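Local coordinates for protein fructose-bisphosphate aldolase (Plasmodium falciparum, PDB 4TR9) that belongs to the class I fructose-bisphosphate aldolases, enzymes built as a TIM barrel, and here holds the ligand 38D in a pocket of that barrel, at residues K34-A39 with T305-R310; A314-T319 with R331-Q336; G177-A182 with K222-N227; A38-T43 with G81-E86. All coordinates share one frame; numbering follows the deposited sequence.

Contact 1. Residues K34-A39 with T305-R310; sequences KGILAA and TFSYGR
The ring of F306 lies over the backbone of G35. Its CG sits between its own backbone N and carbonyl carbon (chi1 60°), which folds the ring back across the neighbouring strand. G35 CA stands 3.7 Å from the centroid of the F306 ring, over one face and shifted toward the rim, as a CH-pi contact. G35 has no side chain, so the ring can come this close. F306 CB in turn sits over the centre of the Y308 ring.

T305 works on the same end of the contact. Its OG1 is anti to its backbone N (chi1 171°) and donates to K34 O at 3.1 Å. The hydroxyl approaches tilted from the carbonyl plane.

The two strands, 35-39 and 303-308, run parallel, and the axes of the short segments come within 4.7 Å. They are the first and last strands of the TIM barrel, so this pairing closes the cylinder. I36 N donates to F306 O at 2.8 Å, and A38 N to Y308 O at 2.6 Å.

I36 and S307 lie on one face of the sheet. I36 CG2 touches S307 OG at 3.9 Å, and that hydroxyl also has a weak hydrogen bond to K237 of the ligand pocket. L37 lies on the other face and reaches Y308 O with CD1, at 4.0 Å. A38 CB rests 3.3 Å from Y308 O, and the bound 38D lies nearby.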
loop_
_atom_site.group_PDB
_atom_site.type_symbol
_atom_site.label_atom_id
_atom_site.label_comp_id
_atom_site.label_asym_id
_atom_site.label_seq_id
_atom_site.Cartn_x
_atom_site.Cartn_y
_atom_site.Cartn_z
ATOM N N LYS A 34 10.626 -0.627 36.549
ATOM C CA LYS A 34 10.486 -2.063 36.341
ATOM C C LYS A 34 10.649 -2.439 34.871
ATOM O O LYS A 34 10.485 -1.604 33.982
ATOM C CB LYS A 34 9.131 -2.548 36.863
ATOM C CG LYS A 34 8.952 -2.380 38.365
ATOM C CD LYS A 34 7.615 -2.933 38.832
ATOM C CE LYS A 34 7.448 -2.778 40.334
ATOM N NZ LYS A 34 6.140 -3.313 40.804
ATOM N N GLY A 35 10.981 -3.704 34.628
ATOM C CA GLY A 35 11.161 -4.208 33.279
ATOM C C GLY A 35 10.626 -5.619 33.127
ATOM O O GLY A 35 9.964 -6.138 34.026
ATOM N N ILE A 36 10.917 -6.244 31.991
ATOM C CA ILE A 36 10.423 -7.587 31.711
ATOM C C ILE A 36 11.560 -8.601 31.619
ATOM O O ILE A 36 12.579 -8.350 30.976
ATOM C CB ILE A 36 9.605 -7.620 30.401
ATOM C CG1 ILE A 36 8.433 -6.640 30.478
ATOM C CG2 ILE A 36 9.101 -9.027 30.111
ATOM C CD1 ILE A 36 7.559 -6.631 29.242
ATOM N N LEU A 37 11.383 -9.745 32.272
ATOM C CA LEU A 37 12.354 -10.831 32.204
ATOM C C LEU A 37 11.987 -11.822 31.104
ATOM O O LEU A 37 10.933 -12.457 31.155
ATOM C CB LEU A 37 12.451 -11.554 33.549
ATOM C CG LEU A 37 13.243 -12.865 33.561
ATOM C CD1 LEU A 37 14.708 -12.628 33.213
ATOM C CD2 LEU A 37 13.113 -13.564 34.907
ATOM N N ALA A 38 12.861 -11.952 30.112
ATOM C CA ALA A 38 12.621 -12.863 28.999
ATOM C C ALA A 38 13.180 -14.251 29.290
ATOM O O ALA A 38 14.342 -14.535 29.001
ATOM C CB ALA A 38 13.225 -12.305 27.719
ATOM N N ALA A 39 12.347 -15.113 29.863
ATOM C CA ALA A 39 12.755 -16.476 30.179
ATOM C C ALA A 39 11.921 -17.489 29.402
ATOM O O ALA A 39 11.509 -18.515 29.946
ATOM C CB ALA A 39 12.643 -16.730 31.674
ATOM N N THR A 305 11.997 0.945 28.689
ATOM C CA THR A 305 12.606 -0.017 29.596
ATOM C C THR A 305 13.168 -1.215 28.832
ATOM O O THR A 305 13.564 -1.089 27.673
ATOM C CB THR A 305 11.598 -0.498 30.659
ATOM O OG1 THR A 305 12.163 -1.584 31.405
ATOM C CG2 THR A 305 10.300 -0.949 30.008
ATOM N N PHE A 306 13.198 -2.374 29.481
ATOM C CA PHE A 306 13.875 -3.539 28.921
ATOM C C PHE A 306 13.027 -4.808 28.935
ATOM O O PHE A 306 12.159 -4.985 29.789
ATOM C CB PHE A 306 15.179 -3.797 29.682
ATOM C CG PHE A 306 14.986 -4.060 31.152
ATOM C CD1 PHE A 306 14.860 -5.356 31.629
ATOM C CD2 PHE A 306 14.931 -3.012 32.057
ATOM C CE1 PHE A 306 14.681 -5.600 32.979
ATOM C CE2 PHE A 306 14.750 -3.250 33.409
ATOM C CZ PHE A 306 14.628 -4.546 33.870
ATOM N N SER A 307 13.293 -5.685 27.972
ATOM C CA SER A 307 12.749 -7.038 27.972
ATOM C C SER A 307 13.903 -8.012 27.790
ATOM O O SER A 307 13.947 -8.773 26.822
ATOM C CB SER A 307 11.707 -7.220 26.869
ATOM O OG SER A 307 11.195 -8.543 26.864
ATOM N N TYR A 308 14.843 -7.972 28.728
ATOM C CA TYR A 308 16.087 -8.719 28.608
ATOM C C TYR A 308 15.941 -10.185 28.990
ATOM O O TYR A 308 15.079 -10.554 29.789
ATOM C CB TYR A 308 17.175 -8.080 29.475
ATOM C CG TYR A 308 17.606 -6.703 29.027
ATOM C CD1 TYR A 308 17.391 -6.274 27.723
ATOM C CD2 TYR A 308 18.235 -5.834 29.907
ATOM C CE1 TYR A 308 17.787 -5.013 27.312
ATOM C CE2 TYR A 308 18.635 -4.574 29.506
ATOM C CZ TYR A 308 18.409 -4.169 28.209
ATOM O OH TYR A 308 18.807 -2.914 27.812
ATOM N N GLY A 309 16.800 -11.013 28.409
ATOM C CA GLY A 309 16.902 -12.409 28.780
ATOM C C GLY A 309 18.365 -12.775 28.925
ATOM O O GLY A 309 18.777 -13.345 29.932
ATOM N N ARG A 310 19.154 -12.432 27.914
ATOM C CA ARG A 310 20.591 -12.664 27.949
ATOM C C ARG A 310 21.266 -11.763 28.975
ATOM O O ARG A 310 22.156 -12.193 29.707
ATOM C CB ARG A 310 21.205 -12.430 26.569
ATOM C CG ARG A 310 22.709 -12.637 26.509
ATOM C CD ARG A 310 23.255 -12.274 25.140
ATOM N NE ARG A 310 24.561 -12.875 24.892
ATOM C CZ ARG A 310 24.740 -14.034 24.265
ATOM N NH1 ARG A 310 25.964 -14.510 24.081
ATOM N NH2 ARG A 310 23.693 -14.717 23.821
#

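Contact 2. Residues A314-T319 with R331-Q336; sequences ASVLNT and REVLLQ
V333 faces the helix 314-319 and carries most of this contact. Its CB points toward that helix and splits into two methyls, each with its own neighbour. CG1 is anti to the backbone N (chi1 180°) and meets S315 CB at 3.7 Å. It also lies 4.3 Å from V316 CG2. The second branch, CG2, is turned to the next turn of the opposing helix. There it touches T319 OG1 at 3.6 Å, with T319 CG2 a little farther off. The valine fork thus spans one helical turn, from S315 to T319.

T319 keeps its hydroxyl occupied within its own helix. OG1 donates to S315 O at 2.9 Å, while T319 N bonds the same carbonyl from the opposite face of its plane. The polar atom can therefore lie against a methyl group without losing a partner. S315 presents its CB to V333, and its OG is hydrogen-bonded to E284.

V316 adds a second apolar patch. Its CG2 packs on L334, 3.7 Å from L334 CA and 3.8 Å from L334 CB. The contact is van der Waals packing throughout.

The helices are antiparallel, at 166°, and the axes of the two short segments come within 8.4 Å. They belong to helices 310-320 and 327-346, which follow the last barrel strand, 303-308. Helix 59-70 packs against both, with L68 on V316 and L69 on L334. Helix 43-52 touches L317 of the first helix.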
loop_
_atom_site.group_PDB
_atom_site.type_symbol
_atom_site.label_atom_id
_atom_site.label_comp_id
_atom_site.label_asym_id
_atom_site.label_seq_id
_atom_site.Cartn_x
_atom_site.Cartn_y
_atom_site.Cartn_z
ATOM N N ALA A 314 22.762 -14.457 31.859
ATOM C CA ALA A 314 24.075 -14.943 31.441
ATOM C C ALA A 314 24.987 -15.242 32.630
ATOM O O ALA A 314 25.593 -16.312 32.701
ATOM C CB ALA A 314 24.737 -13.938 30.511
ATOM N N SER A 315 25.077 -14.299 33.562
ATOM C CA SER A 315 25.934 -14.465 34.731
ATOM C C SER A 315 25.291 -15.372 35.775
ATOM O O SER A 315 25.985 -15.986 36.586
ATOM C CB SER A 315 26.263 -13.106 35.350
ATOM O OG SER A 315 27.055 -12.325 34.473
ATOM N N VAL A 316 23.965 -15.450 35.753
ATOM C CA VAL A 316 23.231 -16.295 36.687
ATOM C C VAL A 316 23.535 -17.767 36.437
ATOM O O VAL A 316 23.816 -18.523 37.368
ATOM C CB VAL A 316 21.713 -16.062 36.585
ATOM C CG1 VAL A 316 20.964 -17.024 37.493
ATOM C CG2 VAL A 316 21.375 -14.624 36.933
ATOM N N LEU A 317 23.480 -18.163 35.171
ATOM C CA LEU A 317 23.775 -19.533 34.769
ATOM C C LEU A 317 25.208 -19.926 35.119
ATOM O O LEU A 317 25.463 -21.049 35.554
ATOM C CB LEU A 317 23.534 -19.708 33.269
ATOM C CG LEU A 317 22.077 -19.812 32.815
ATOM C CD1 LEU A 317 21.937 -19.408 31.358
ATOM C CD2 LEU A 317 21.567 -21.228 33.024
ATOM N N ASN A 318 26.138 -18.995 34.927
ATOM C CA ASN A 318 27.543 -19.242 35.232
ATOM C C ASN A 318 27.778 -19.443 36.724
ATOM O O ASN A 318 28.653 -20.210 37.127
ATOM C CB ASN A 318 28.412 -18.092 34.722
ATOM C CG ASN A 318 28.416 -17.988 33.211
ATOM O OD1 ASN A 318 28.370 -18.998 32.509
ATOM N ND2 ASN A 318 28.471 -16.763 32.702
ATOM N N THR A 319 26.994 -18.747 37.539
ATOM C CA THR A 319 27.114 -18.849 38.987
ATOM C C THR A 319 26.431 -20.112 39.502
ATOM O O THR A 319 26.957 -20.809 40.370
ATOM C CB THR A 319 26.508 -17.618 39.688
ATOM O OG1 THR A 319 27.126 -16.428 39.184
ATOM C CG2 THR A 319 26.720 -17.696 41.191
ATOM N N ARG A 331 20.921 -16.198 42.675
ATOM C CA ARG A 331 19.742 -15.345 42.776
ATOM C C ARG A 331 20.123 -13.907 43.105
ATOM O O ARG A 331 19.432 -12.968 42.706
ATOM C CB ARG A 331 18.773 -15.889 43.827
ATOM C CG ARG A 331 17.964 -17.086 43.358
ATOM C CD ARG A 331 17.008 -17.568 44.435
ATOM N NE ARG A 331 16.113 -18.608 43.938
ATOM C CZ ARG A 331 15.188 -19.213 44.676
ATOM N NH1 ARG A 331 14.416 -20.149 44.140
ATOM N NH2 ARG A 331 15.035 -18.884 45.951
ATOM N N GLU A 332 21.221 -13.735 43.833
ATOM C CA GLU A 332 21.723 -12.403 44.140
ATOM C C GLU A 332 22.327 -11.774 42.887
ATOM O O GLU A 332 22.247 -10.562 42.687
ATOM C CB GLU A 332 22.757 -12.453 45.268
ATOM C CG GLU A 332 23.286 -11.085 45.688
ATOM C CD GLU A 332 24.153 -11.145 46.933
ATOM O OE1 GLU A 332 24.100 -12.168 47.649
ATOM O OE2 GLU A 332 24.886 -10.168 47.196
ATOM N N VAL A 333 22.926 -12.611 42.044
ATOM C CA VAL A 333 23.472 -12.156 40.771
ATOM C C VAL A 333 22.339 -11.675 39.870
ATOM O O VAL A 333 22.485 -10.700 39.133
ATOM C CB VAL A 333 24.268 -13.272 40.062
ATOM C CG1 VAL A 333 24.826 -12.775 38.737
ATOM C CG2 VAL A 333 25.389 -13.772 40.958
ATOM N N LEU A 334 21.205 -12.363 39.947
ATOM C CA LEU A 334 20.017 -11.978 39.197
ATOM C C LEU A 334 19.476 -10.634 39.673
ATOM O O LEU A 334 19.045 -9.806 38.869
ATOM C CB LEU A 334 18.935 -13.051 39.324
ATOM C CG LEU A 334 17.592 -12.738 38.662
ATOM C CD1 LEU A 334 17.761 -12.569 37.160
ATOM C CD2 LEU A 334 16.570 -13.822 38.974
ATOM N N LEU A 335 19.504 -10.423 40.986
ATOM C CA LEU A 335 18.969 -9.203 41.580
ATOM C C LEU A 335 19.817 -7.978 41.261
ATOM O O LEU A 335 19.283 -6.894 41.027
ATOM C CB LEU A 335 18.840 -9.364 43.095
ATOM C CG LEU A 335 17.672 -10.225 43.576
ATOM C CD1 LEU A 335 17.685 -10.355 45.091
ATOM C CD2 LEU A 335 16.352 -9.640 43.097
ATOM N N GLN A 336 21.137 -8.146 41.253
ATOM C CA GLN A 336 22.028 -7.023 40.988
ATOM C C GLN A 336 21.977 -6.623 39.515
ATOM O O GLN A 336 22.211 -5.465 39.175
ATOM C CB GLN A 336 23.467 -7.353 41.399
ATOM C CG GLN A 336 24.163 -8.378 40.523
ATOM C CD GLN A 336 25.646 -8.485 40.821
ATOM O OE1 GLN A 336 26.164 -7.794 41.698
ATOM N NE2 GLN A 336 26.336 -9.351 40.090
#

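Contact 3. Residues G177-A182 with K222-N227; sequences GLARYA and KALQEN
A179 and A223 meet through their methyl groups, with A179 CB 3.7 Å from A223 CB. This is the centre of the apolar packing between the two helices. The small side chains let the backbones approach: A179 CA and L224 CA are 4.8 Å apart, and A179 CB lies 3.3 Å from A223 O. L224 packs alongside. Its CG is anti to the carbonyl carbon (chi1 -80°), and the extended chain beyond brings CD2 to the other helix. That methyl sits 3.9 Å from A179 CA and 4.1 Å from A182 CB, so it bridges one turn.

Polar contact comes through a water. It lies 2.8 Å from A179 O and 3.1 Å from L224 O. It has more acceptors in reach than protons, so which of them it serves is left open.

The side chains of R180 and N227 cross at about a right angle. The bend at chi2 brings R180 CD against the N227 amide group. The further bend at chi3 turns NE away toward a neighbouring subunit, where NE forms a salt bridge with E173 and NH1 a hydrogen bond with S129. N227 also packs on L169 of that subunit.

The helices cross at -37°, and the axes of the two short segments come within 8.2 Å. They are parts of helices 168-187 and 206-226, neighbours on the outer layer of the barrel. Strand 191-198 lies between them in sequence. L178 and A182 of the first helix rest on that strand, and Q225 of the second bonds R266 of a third subunit.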
loop_
_atom_site.group_PDB
_atom_site.type_symbol
_atom_site.label_atom_id
_atom_site.label_comp_id
_atom_site.label_asym_id
_atom_site.label_seq_id
_atom_site.Cartn_x
_atom_site.Cartn_y
_atom_site.Cartn_z
ATOM N N GLY A 177 2.479 -9.979 9.747
ATOM C CA GLY A 177 2.517 -11.102 10.666
ATOM C C GLY A 177 2.350 -10.642 12.100
ATOM O O GLY A 177 1.551 -11.199 12.854
ATOM N N LEU A 178 3.108 -9.615 12.474
ATOM C CA LEU A 178 2.990 -9.008 13.793
ATOM C C LEU A 178 1.609 -8.389 13.972
ATOM O O LEU A 178 1.053 -8.390 15.069
ATOM C CB LEU A 178 4.071 -7.945 13.995
ATOM C CG LEU A 178 5.514 -8.433 14.131
ATOM C CD1 LEU A 178 6.488 -7.305 13.835
ATOM C CD2 LEU A 178 5.755 -8.993 15.523
ATOM N N ALA A 179 1.063 -7.867 12.878
ATOM C CA ALA A 179 -0.238 -7.212 12.901
ATOM C C ALA A 179 -1.360 -8.186 13.249
ATOM O O ALA A 179 -2.182 -7.910 14.124
ATOM C CB ALA A 179 -0.515 -6.549 11.561
ATOM N N ARG A 180 -1.392 -9.321 12.556
ATOM C CA ARG A 180 -2.407 -10.342 12.797
ATOM C C ARG A 180 -2.315 -10.881 14.219
ATOM O O ARG A 180 -3.326 -11.014 14.909
ATOM C CB ARG A 180 -2.264 -11.486 11.791
ATOM C CG ARG A 180 -2.512 -11.082 10.350
ATOM C CD ARG A 180 -3.993 -10.877 10.070
ATOM N NE ARG A 180 -4.728 -12.139 10.021
ATOM C CZ ARG A 180 -5.540 -12.574 10.980
ATOM N NH1 ARG A 180 -6.165 -13.735 10.845
ATOM N NH2 ARG A 180 -5.731 -11.845 12.071
ATOM N N TYR A 181 -1.094 -11.183 14.647
ATOM C CA TYR A 181 -0.842 -11.720 15.978
ATOM C C TYR A 181 -1.362 -10.805 17.081
ATOM O O TYR A 181 -1.985 -11.264 18.037
ATOM C CB TYR A 181 0.657 -11.964 16.167
ATOM C CG TYR A 181 1.193 -11.579 17.530
ATOM C CD1 TYR A 181 1.060 -12.430 18.620
ATOM C CD2 TYR A 181 1.847 -10.366 17.723
ATOM C CE1 TYR A 181 1.554 -12.081 19.865
ATOM C CE2 TYR A 181 2.340 -10.008 18.962
ATOM C CZ TYR A 181 2.193 -10.870 20.028
ATOM O OH TYR A 181 2.688 -10.518 21.262
ATOM N N ALA A 182 -1.104 -9.510 16.938
ATOM C CA ALA A 182 -1.450 -8.549 17.974
ATOM C C ALA A 182 -2.961 -8.395 18.121
ATOM O O ALA A 182 -3.469 -8.231 19.229
ATOM C CB ALA A 182 -0.803 -7.205 17.680
ATOM N N LYS A 222 1.994 0.743 10.657
ATOM C CA LYS A 222 1.016 0.873 9.586
ATOM C C LYS A 222 0.137 -0.368 9.545
ATOM O O LYS A 222 -1.088 -0.271 9.549
ATOM C CB LYS A 222 1.702 1.086 8.236
ATOM C CG LYS A 222 0.743 1.238 7.065
ATOM C CD LYS A 222 -0.240 2.374 7.297
ATOM C CE LYS A 222 -0.996 2.726 6.025
ATOM N NZ LYS A 222 -1.764 1.575 5.475
ATOM N N ALA A 223 0.774 -1.535 9.526
ATOM C CA ALA A 223 0.052 -2.800 9.535
ATOM C C ALA A 223 -0.744 -2.962 10.827
ATOM O O ALA A 223 -1.803 -3.589 10.839
ATOM C CB ALA A 223 1.015 -3.963 9.353
ATOM N N LEU A 224 -0.231 -2.390 11.912
ATOM C CA LEU A 224 -0.898 -2.481 13.207
ATOM C C LEU A 224 -2.228 -1.735 13.218
ATOM O O LEU A 224 -3.204 -2.204 13.804
ATOM C CB LEU A 224 0.005 -1.947 14.321
ATOM C CG LEU A 224 1.094 -2.895 14.830
ATOM C CD1 LEU A 224 1.861 -2.262 15.980
ATOM C CD2 LEU A 224 0.498 -4.230 15.253
ATOM N N GLN A 225 -2.268 -0.579 12.564
ATOM C CA GLN A 225 -3.465 0.255 12.586
ATOM C C GLN A 225 -4.501 -0.203 11.564
ATOM O O GLN A 225 -5.682 0.121 11.684
ATOM C CB GLN A 225 -3.095 1.719 12.348
ATOM C CG GLN A 225 -2.101 2.261 13.363
ATOM C CD GLN A 225 -2.386 3.694 13.760
ATOM O OE1 GLN A 225 -3.380 4.284 13.335
ATOM N NE2 GLN A 225 -1.515 4.262 14.586
ATOM N N GLU A 226 -4.062 -0.959 10.564
ATOM C CA GLU A 226 -4.983 -1.465 9.556
ATOM C C GLU A 226 -5.757 -2.671 10.081
ATOM O O GLU A 226 -6.861 -2.954 9.618
ATOM C CB GLU A 226 -4.236 -1.824 8.272
ATOM C CG GLU A 226 -3.541 -0.636 7.625
ATOM C CD GLU A 226 -4.372 0.633 7.693
ATOM O OE1 GLU A 226 -5.461 0.669 7.080
ATOM O OE2 GLU A 226 -3.941 1.593 8.365
ATOM N N ASN A 227 -5.176 -3.368 11.051
ATOM C CA ASN A 227 -5.849 -4.495 11.682
ATOM C C ASN A 227 -6.563 -4.052 12.954
ATOM O O ASN A 227 -7.229 -4.847 13.615
ATOM C CB ASN A 227 -4.857 -5.617 11.992
ATOM C CG ASN A 227 -4.321 -6.286 10.739
ATOM O OD1 ASN A 227 -3.504 -5.716 10.015
ATOM N ND2 ASN A 227 -4.771 -7.509 10.485
HETATM O O HOH W 1 -2.384 -5.149 13.769
#

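Contact 4. Residues A38-T43 with G81-E86; sequences AADEST and GAILFE. With 38D (N'-[(E)-(2,4-dichlorophenyl)methylidene]-3,4-dihydroxybenzohydrazide), chain K.
The ligand pocket at the C-terminal ends of the barrel strands includes this contact, where strands 35-39 and 79-84 run parallel and then give way to loops. The D40 carboxylate lies beside I83, both side chains pointing the same way. I83 CG2 is 3.4 Å from D40 OD2. D40 CG sits between its backbone N and carbonyl carbon (chi1 50°), which brings the carboxylate to the dihydroxyphenyl ring of 38D. Hydroxyl O07 of 38D donates a weak hydrogen bond to D40 OD1 at 3.3 Å. D40 OD2 forms a salt bridge with K152, another residue of the pocket. D40 CB rests against L84 O at 3.4 Å.

Farther along, F85 turns its ring under S42. With CG anti to the backbone N (chi1 -169°), the F85 ring reaches across to the 38-43 segment. S42 CA lies over one face, 4.0 Å from the F85 ring centroid and offset toward the rim. S42 CB approaches F85 CE1 at 3.8 Å. S42 OG is hydrogen-bonded to T45, whose hydroxyl also bonds 38D.

The strand pairing is weak at its end. A39 N makes a weak hydrogen bond to I83 O at 3.2 Å, bent at the hydrogen (131°). A water modelled between A39 O and F85 N sits too close to both, so this bridge is doubtful.

Helix 59-70 packs outside the strands, with F70 against A39, A82 and L84. Strand 109-113 is next to 79-84 in the sheet, and its K113 touches both D40 and F85. Helix 310-320 meets A39 and E41 through Q313.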
loop_
_atom_site.group_PDB
_atom_site.type_symbol
_atom_site.label_atom_id
_atom_site.label_comp_id
_atom_site.label_asym_id
_atom_site.label_seq_id
_atom_site.Cartn_x
_atom_site.Cartn_y
_atom_site.Cartn_z
ATOM N N ALA A 38 12.861 -11.952 30.112
ATOM C CA ALA A 38 12.621 -12.863 28.999
ATOM C C ALA A 38 13.180 -14.251 29.290
ATOM O O ALA A 38 14.342 -14.535 29.001
ATOM C CB ALA A 38 13.225 -12.305 27.719
ATOM N N ALA A 39 12.347 -15.113 29.863
ATOM C CA ALA A 39 12.755 -16.476 30.179
ATOM C C ALA A 39 11.921 -17.489 29.402
ATOM O O ALA A 39 11.509 -18.515 29.946
ATOM C CB ALA A 39 12.643 -16.730 31.674
ATOM N N ASP A 40 11.676 -17.195 28.130
ATOM C CA ASP A 40 10.856 -18.057 27.288
ATOM C C ASP A 40 11.683 -18.775 26.227
ATOM O O ASP A 40 11.281 -18.858 25.067
ATOM C CB ASP A 40 9.744 -17.245 26.621
ATOM C CG ASP A 40 10.264 -15.995 25.941
ATOM O OD1 ASP A 40 11.260 -15.423 26.428
ATOM O OD2 ASP A 40 9.674 -15.584 24.920
ATOM N N GLU A 41 12.836 -19.295 26.631
ATOM C CA GLU A 41 13.697 -20.042 25.722
ATOM C C GLU A 41 13.087 -21.401 25.397
ATOM O O GLU A 41 12.569 -22.083 26.281
ATOM C CB GLU A 41 15.094 -20.228 26.320
ATOM C CG GLU A 41 15.846 -18.934 26.597
ATOM C CD GLU A 41 15.445 -18.286 27.909
ATOM O OE1 GLU A 41 14.741 -18.940 28.707
ATOM O OE2 GLU A 41 15.835 -17.123 28.141
ATOM N N SER A 42 13.151 -21.790 24.128
ATOM C CA SER A 42 12.645 -23.092 23.707
ATOM C C SER A 42 13.570 -24.205 24.191
ATOM O O SER A 42 14.603 -23.940 24.807
ATOM C CB SER A 42 12.495 -23.150 22.186
ATOM O OG SER A 42 13.744 -22.993 21.539
ATOM N N THR A 43 13.193 -25.448 23.909
ATOM C CA THR A 43 13.963 -26.603 24.356
ATOM C C THR A 43 15.367 -26.611 23.757
ATOM O O THR A 43 16.351 -26.822 24.466
ATOM C CB THR A 43 13.256 -27.922 23.998
ATOM O OG1 THR A 43 11.922 -27.909 24.520
ATOM C CG2 THR A 43 14.012 -29.107 24.580
ATOM N N GLY A 81 7.107 -8.128 34.741
ATOM C CA GLY A 81 6.570 -9.301 34.081
ATOM C C GLY A 81 7.647 -10.251 33.599
ATOM O O GLY A 81 8.781 -9.847 33.348
ATOM N N ALA A 82 7.286 -11.523 33.471
ATOM C CA ALA A 82 8.214 -12.539 32.990
ATOM C C ALA A 82 7.575 -13.373 31.887
ATOM O O ALA A 82 6.497 -13.940 32.069
ATOM C CB ALA A 82 8.670 -13.428 34.136
ATOM N N ILE A 83 8.244 -13.441 30.741
ATOM C CA ILE A 83 7.738 -14.197 29.602
ATOM C C ILE A 83 8.130 -15.664 29.722
ATOM O O ILE A 83 9.303 -15.985 29.904
ATOM C CB ILE A 83 8.265 -13.634 28.272
ATOM C CG1 ILE A 83 8.183 -12.106 28.268
ATOM C CG2 ILE A 83 7.492 -14.225 27.102
ATOM C CD1 ILE A 83 8.754 -11.467 27.022
ATOM N N LEU A 84 7.145 -16.550 29.619
ATOM C CA LEU A 84 7.390 -17.978 29.784
ATOM C C LEU A 84 7.255 -18.738 28.472
ATOM O O LEU A 84 6.606 -18.274 27.534
ATOM C CB LEU A 84 6.424 -18.577 30.810
ATOM C CG LEU A 84 6.139 -17.797 32.095
ATOM C CD1 LEU A 84 5.235 -18.604 33.016
ATOM C CD2 LEU A 84 7.425 -17.423 32.798
ATOM N N PHE A 85 7.879 -19.909 28.414
ATOM C CA PHE A 85 7.645 -20.851 27.330
ATOM C C PHE A 85 6.406 -21.663 27.686
ATOM O O PHE A 85 5.996 -21.685 28.848
ATOM C CB PHE A 85 8.861 -21.756 27.113
ATOM C CG PHE A 85 8.796 -22.579 25.857
ATOM C CD1 PHE A 85 9.035 -22.000 24.621
ATOM C CD2 PHE A 85 8.505 -23.932 25.913
ATOM C CE1 PHE A 85 8.978 -22.754 23.463
ATOM C CE2 PHE A 85 8.447 -24.692 24.758
ATOM C CZ PHE A 85 8.684 -24.102 23.532
ATOM N N GLU A 86 5.807 -22.318 26.695
ATOM C CA GLU A 86 4.580 -23.083 26.906
ATOM C C GLU A 86 4.728 -24.126 28.013
ATOM O O GLU A 86 3.834 -24.292 28.843
ATOM C CB GLU A 86 4.147 -23.768 25.606
ATOM C CG GLU A 86 2.882 -24.602 25.744
ATOM C CD GLU A 86 2.501 -25.307 24.458
ATOM O OE1 GLU A 86 3.107 -25.004 23.409
ATOM O OE2 GLU A 86 1.596 -26.168 24.496
HETATM N N12 38D K . 16.013 -18.617 19.127
HETATM C C13 38D K . 17.352 -18.148 18.903
HETATM C C15 38D K . 17.752 -20.276 17.664
HETATM C C17 38D K . 19.336 -20.443 15.875
HETATM C C20 38D K . 19.035 -18.345 16.993
HETATM C C01 38D K . 14.272 -15.377 21.387
HETATM C C02 38D K . 13.779 -14.305 22.130
HETATM O O03 38D K . 14.114 -12.973 21.804
HETATM C C04 38D K . 12.945 -14.549 23.212
HETATM C C05 38D K . 12.604 -15.847 23.548
HETATM C C06 38D K . 13.091 -16.912 22.812
HETATM O O07 38D K . 12.434 -13.480 23.983
HETATM C C08 38D K . 13.915 -16.675 21.732
HETATM C C09 38D K . 14.442 -17.881 20.949
HETATM O O10 38D K . 14.046 -19.008 21.222
HETATM N N11 38D K . 15.411 -17.636 19.916
HETATM C C14 38D K . 18.069 -18.939 17.814
HETATM C C16 38D K . 18.384 -21.033 16.690
HETATM CL CL1 38D K . 20.113 -21.417 14.660
HETATM C C19 38D K . 19.666 -19.106 16.018
HETATM CL CL2 38D K . 19.465 -16.663 17.156
HETATM O O HOH W 2 9.845 -20.268 30.004
#

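Contacts 1 and 4 share strand 35-39, which pairs with 303-308 on one side and 79-84 on the other. Their centres are 11 Å apart. The L37 backbone probably hydrogen-bonds G81 and I83, so three strands are joined. Both contacts reach 38D, contact 1 through A38 and contact 4 through A38 and D40. Contact 2 follows contact 1 along the chain, its centre 14 Å away, and concerns outer helices. Contact 3 lies across the barrel from contact 2, with centres 37 Å apart. It does not touch the others, and the L178 side chain is about 11 Å from 38D.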